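Side-chain contacts in amino Transferase (Eubacterium rectale, PDB 3ELE), which probably transfers amino groups between amino acids and keto acids with pyridoxal-5'-phosphate as cofactor, as in other class I and II aminotransferases: residues 160-163 against 164-167; 201-204 against 205-209. All coordinates share one frame; numbering follows the deposited sequence.

Both contacts are local, and they follow one another along the chain without nesting or crossing. Contact 1 comes first: beyond strand 147-151, residues 160-163 turn into the short helix 162-167 and are bonded to its first turn. After strand 173-178 the chain enters helix 191-208, whose last turns make up contact 2, where residues 201-204 meet 205-209 just ahead of strand 213-217. Neither contact closes a large loop. The contact centres lie about 15 Å apart, and a salt bridge of 2.8 Å from E166 OE2 of contact 1 to K203 NZ of contact 2 ties the two helices together beside the seven-stranded mixed sheet of the fold type I aminotransferase domain.

Contact 1 of 2, residues 160-163 against 164-167; sequences IDFD and ALEE
D161 O accepts from L165 N at 2.9 Å, in the carbonyl plane, and opens the helix that runs through residues 162-167. The next two backbone bonds of the same spacing, E166 N to F162 O and E167 N to D163 O, continue the series along this short helix. D161 stands at the N-cap. A chi1 of 177° places CG opposite the backbone N and carries the carboxylate over the turn, where OD1 takes the A164 N-H at 3.0 Å in a nearly straight bond (175°). The donor arrives from above the carboxylate plane, while A164 CB packs against D161 CG at 3.4 Å. On the inner side L165 CD2 meets I160 CG2 at 3.9 Å. The same L165 CD2 lies more loosely by F162 CD1, at 4.4 Å; I160 CB lies over one face of the F162 ring, toward its rim. L165 also touches I128 and V151 of the sheet, and F162 reaches helix 191-208. Replacing D161 with an alanine would probably leave A164 N without its capping acceptor and the start of the helix more prone to fray. The acidic cap places a carboxylate at the positive end of the helix dipole, a location that probably favours its charged form.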
loop_
_atom_site.group_PDB
_atom_site.type_symbol
_atom_site.label_atom_id
_atom_site.label_comp_id
_atom_site.label_asym_id
_atom_site.label_seq_id
_atom_site.Cartn_x
_atom_site.Cartn_y
_atom_site.Cartn_z
ATOM N N ILE A 160 -26.446 -12.880 13.339
ATOM C CA ILE A 160 -26.931 -11.558 12.930
ATOM C C ILE A 160 -28.345 -11.375 13.437
ATOM O O ILE A 160 -29.155 -12.277 13.323
ATOM C CB ILE A 160 -26.902 -11.403 11.389
ATOM C CG1 ILE A 160 -25.454 -11.578 10.864
ATOM C CG2 ILE A 160 -27.499 -10.046 10.965
ATOM C CD1 ILE A 160 -25.279 -11.398 9.350
ATOM N N ASP A 161 -28.613 -10.205 14.022
ATOM C CA ASP A 161 -29.973 -9.807 14.404
ATOM C C ASP A 161 -30.535 -9.228 13.101
ATOM O O ASP A 161 -30.326 -8.045 12.795
ATOM C CB ASP A 161 -29.929 -8.775 15.539
ATOM C CG ASP A 161 -31.299 -8.252 15.939
ATOM O OD1 ASP A 161 -32.294 -8.324 15.161
ATOM O OD2 ASP A 161 -31.358 -7.689 17.041
ATOM N N PHE A 162 -31.234 -10.067 12.337
ATOM C CA PHE A 162 -31.798 -9.658 11.035
ATOM C C PHE A 162 -32.839 -8.552 11.085
ATOM O O PHE A 162 -32.929 -7.783 10.128
ATOM C CB PHE A 162 -32.301 -10.861 10.231
ATOM C CG PHE A 162 -31.194 -11.767 9.779
ATOM C CD1 PHE A 162 -30.309 -11.351 8.766
ATOM C CD2 PHE A 162 -30.986 -13.005 10.395
ATOM C CE1 PHE A 162 -29.257 -12.162 8.353
ATOM C CE2 PHE A 162 -29.931 -13.826 9.991
ATOM C CZ PHE A 162 -29.068 -13.410 8.967
ATOM N N ASP A 163 -33.597 -8.461 12.184
ATOM C CA ASP A 163 -34.565 -7.361 12.377
ATOM C C ASP A 163 -33.823 -6.015 12.483
ATOM O O ASP A 163 -34.145 -5.059 11.741
ATOM C CB ASP A 163 -35.461 -7.599 13.607
ATOM C CG ASP A 163 -36.523 -8.705 13.380
ATOM O OD1 ASP A 163 -36.592 -9.297 12.283
ATOM O OD2 ASP A 163 -37.316 -8.975 14.314
ATOM N N ALA A 164 -32.817 -5.981 13.366
ATOM C CA ALA A 164 -31.961 -4.810 13.571
ATOM C C ALA A 164 -31.253 -4.448 12.260
ATOM O O ALA A 164 -31.257 -3.286 11.873
ATOM C CB ALA A 164 -30.916 -5.066 14.692
ATOM N N LEU A 165 -30.713 -5.446 11.547
ATOM C CA LEU A 165 -30.022 -5.195 10.266
ATOM C C LEU A 165 -30.961 -4.586 9.241
ATOM O O LEU A 165 -30.635 -3.544 8.689
ATOM C CB LEU A 165 -29.354 -6.448 9.678
ATOM C CG LEU A 165 -28.747 -6.371 8.259
ATOM C CD1 LEU A 165 -27.810 -5.147 8.073
ATOM C CD2 LEU A 165 -28.043 -7.680 7.922
ATOM N N GLU A 166 -32.107 -5.236 9.009
ATOM C CA GLU A 166 -33.105 -4.774 8.037
ATOM C C GLU A 166 -33.563 -3.333 8.291
ATOM O O GLU A 166 -33.766 -2.566 7.346
ATOM C CB GLU A 166 -34.322 -5.716 8.017
ATOM C CG GLU A 166 -35.349 -5.342 6.941
ATOM C CD GLU A 166 -36.428 -6.374 6.690
ATOM O OE1 GLU A 166 -36.468 -7.423 7.365
ATOM O OE2 GLU A 166 -37.249 -6.114 5.787
ATOM N N GLU A 167 -33.737 -2.996 9.568
ATOM C CA GLU A 167 -34.149 -1.655 10.012
ATOM C C GLU A 167 -33.093 -0.578 9.686
ATOM O O GLU A 167 -33.447 0.571 9.438
ATOM C CB GLU A 167 -34.468 -1.693 11.517
ATOM C CG GLU A 167 -35.135 -0.455 12.095
ATOM C CD GLU A 167 -35.340 -0.516 13.622
ATOM O OE1 GLU A 167 -35.093 -1.572 14.265
ATOM O OE2 GLU A 167 -35.758 0.523 14.185
#

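Contact 2 of 2, residues 201-204 against 205-209; sequences LEKK and SKEIG
L201 O is gripped twice by S205, through OG at 2.7 Å and through the backbone N at 2.8 Å, the two donors reaching it from opposite faces of the carbonyl plane. S205 OG can fold back in this way because it lies beside its own backbone N (chi1 -69°); the same oxygen is also hydrogen-bonded to I212 N, which links the helix to the chain leading into the next strand. Next to S205, K204 turns its NZ to E207 OE1 in a salt bridge of 2.8 Å, approaching on the syn side and 19° out of the carboxylate plane. Bends at chi2 and chi3 curl the lysine round to the glutamate, and its CD and CE also lie close to OE1. These residues form the C-terminal end of helix 191-208, the crossover helix of a beta-alpha-beta unit between strands 173-178 and 213-217, and G209, with positive phi, ends it in a Schellman motif. K203 runs alongside E207, its CE 3.6 Å from E207 OE2, but its NZ pairs with E166 of the neighbouring helix. E202 and K206 extend together on the exposed side and end in a long salt bridge, E202 OE2 to K206 NZ 3.8 Å. Near the helix end, both CG1 and CG2 of I208 rest against K204 O, which receives the backbone bond from I208 N at 3.0 Å.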
loop_
_atom_site.group_PDB
_atom_site.type_symbol
_atom_site.label_atom_id
_atom_site.label_comp_id
_atom_site.label_asym_id
_atom_site.label_seq_id
_atom_site.Cartn_x
_atom_site.Cartn_y
_atom_site.Cartn_z
ATOM N N LEU A 201 -30.632 -8.958 1.610
ATOM C CA LEU A 201 -29.925 -7.980 0.776
ATOM C C LEU A 201 -30.379 -7.983 -0.674
ATOM O O LEU A 201 -30.491 -6.905 -1.284
ATOM C CB LEU A 201 -28.404 -8.149 0.904
ATOM C CG LEU A 201 -27.795 -7.916 2.295
ATOM C CD1 LEU A 201 -26.262 -7.925 2.163
ATOM C CD2 LEU A 201 -28.260 -6.626 2.922
ATOM N N GLU A 202 -30.658 -9.165 -1.222
ATOM C CA GLU A 202 -31.244 -9.270 -2.576
ATOM C C GLU A 202 -32.602 -8.524 -2.634
ATOM O O GLU A 202 -32.858 -7.768 -3.575
ATOM C CB GLU A 202 -31.422 -10.745 -2.974
ATOM C CG GLU A 202 -31.985 -11.001 -4.379
ATOM C CD GLU A 202 -32.486 -12.449 -4.566
ATOM O OE1 GLU A 202 -31.908 -13.385 -3.956
ATOM O OE2 GLU A 202 -33.465 -12.647 -5.315
ATOM N N LYS A 203 -33.455 -8.762 -1.635
ATOM C CA LYS A 203 -34.773 -8.107 -1.514
ATOM C C LYS A 203 -34.624 -6.583 -1.369
ATOM O O LYS A 203 -35.279 -5.845 -2.100
ATOM C CB LYS A 203 -35.570 -8.721 -0.339
ATOM C CG LYS A 203 -36.821 -7.988 0.151
ATOM C CD LYS A 203 -37.307 -8.571 1.495
ATOM C CE LYS A 203 -37.845 -7.508 2.463
ATOM N NZ LYS A 203 -37.875 -8.039 3.868
ATOM N N LYS A 204 -33.766 -6.126 -0.442
ATOM C CA LYS A 204 -33.529 -4.666 -0.248
ATOM C C LYS A 204 -32.832 -3.991 -1.440
ATOM O O LYS A 204 -33.087 -2.814 -1.693
ATOM C CB LYS A 204 -32.774 -4.366 1.043
ATOM C CG LYS A 204 -33.470 -4.817 2.342
ATOM C CD LYS A 204 -34.802 -4.129 2.643
ATOM C CE LYS A 204 -34.671 -2.666 2.927
ATOM N NZ LYS A 204 -35.975 -2.123 3.440
ATOM N N SER A 205 -31.992 -4.730 -2.174
ATOM C CA SER A 205 -31.337 -4.237 -3.391
ATOM C C SER A 205 -32.376 -3.889 -4.464
ATOM O O SER A 205 -32.261 -2.855 -5.114
ATOM C CB SER A 205 -30.332 -5.244 -3.970
ATOM O OG SER A 205 -29.200 -5.398 -3.139
ATOM N N LYS A 206 -33.372 -4.764 -4.627
ATOM C CA LYS A 206 -34.482 -4.534 -5.559
ATOM C C LYS A 206 -35.323 -3.317 -5.128
ATOM O O LYS A 206 -35.621 -2.480 -5.965
ATOM C CB LYS A 206 -35.365 -5.788 -5.718
ATOM C CG LYS A 206 -34.758 -6.919 -6.546
ATOM C CD LYS A 206 -35.721 -8.124 -6.573
ATOM C CE LYS A 206 -35.361 -9.148 -7.651
ATOM N NZ LYS A 206 -33.947 -9.621 -7.567
ATOM N N GLU A 207 -35.667 -3.220 -3.837
ATOM C CA GLU A 207 -36.417 -2.063 -3.301
ATOM C C GLU A 207 -35.717 -0.726 -3.547
ATOM O O GLU A 207 -36.373 0.215 -3.950
ATOM C CB GLU A 207 -36.671 -2.166 -1.798
ATOM C CG GLU A 207 -37.646 -3.253 -1.362
ATOM C CD GLU A 207 -37.745 -3.388 0.178
ATOM O OE1 GLU A 207 -37.237 -2.502 0.926
ATOM O OE2 GLU A 207 -38.340 -4.400 0.636
ATOM N N ILE A 208 -34.408 -0.642 -3.288
ATOM C CA ILE A 208 -33.678 0.619 -3.508
ATOM C C ILE A 208 -33.231 0.833 -4.971
ATOM O O ILE A 208 -32.683 1.891 -5.274
ATOM C CB ILE A 208 -32.484 0.818 -2.528
ATOM C CG1 ILE A 208 -31.271 -0.074 -2.843
ATOM C CG2 ILE A 208 -32.944 0.605 -1.082
ATOM C CD1 ILE A 208 -30.056 0.212 -1.966
ATOM N N GLY A 209 -33.441 -0.151 -5.851
ATOM C CA GLY A 209 -33.008 -0.080 -7.249
ATOM C C GLY A 209 -31.495 -0.066 -7.408
ATOM O O GLY A 209 -30.976 0.478 -8.384
#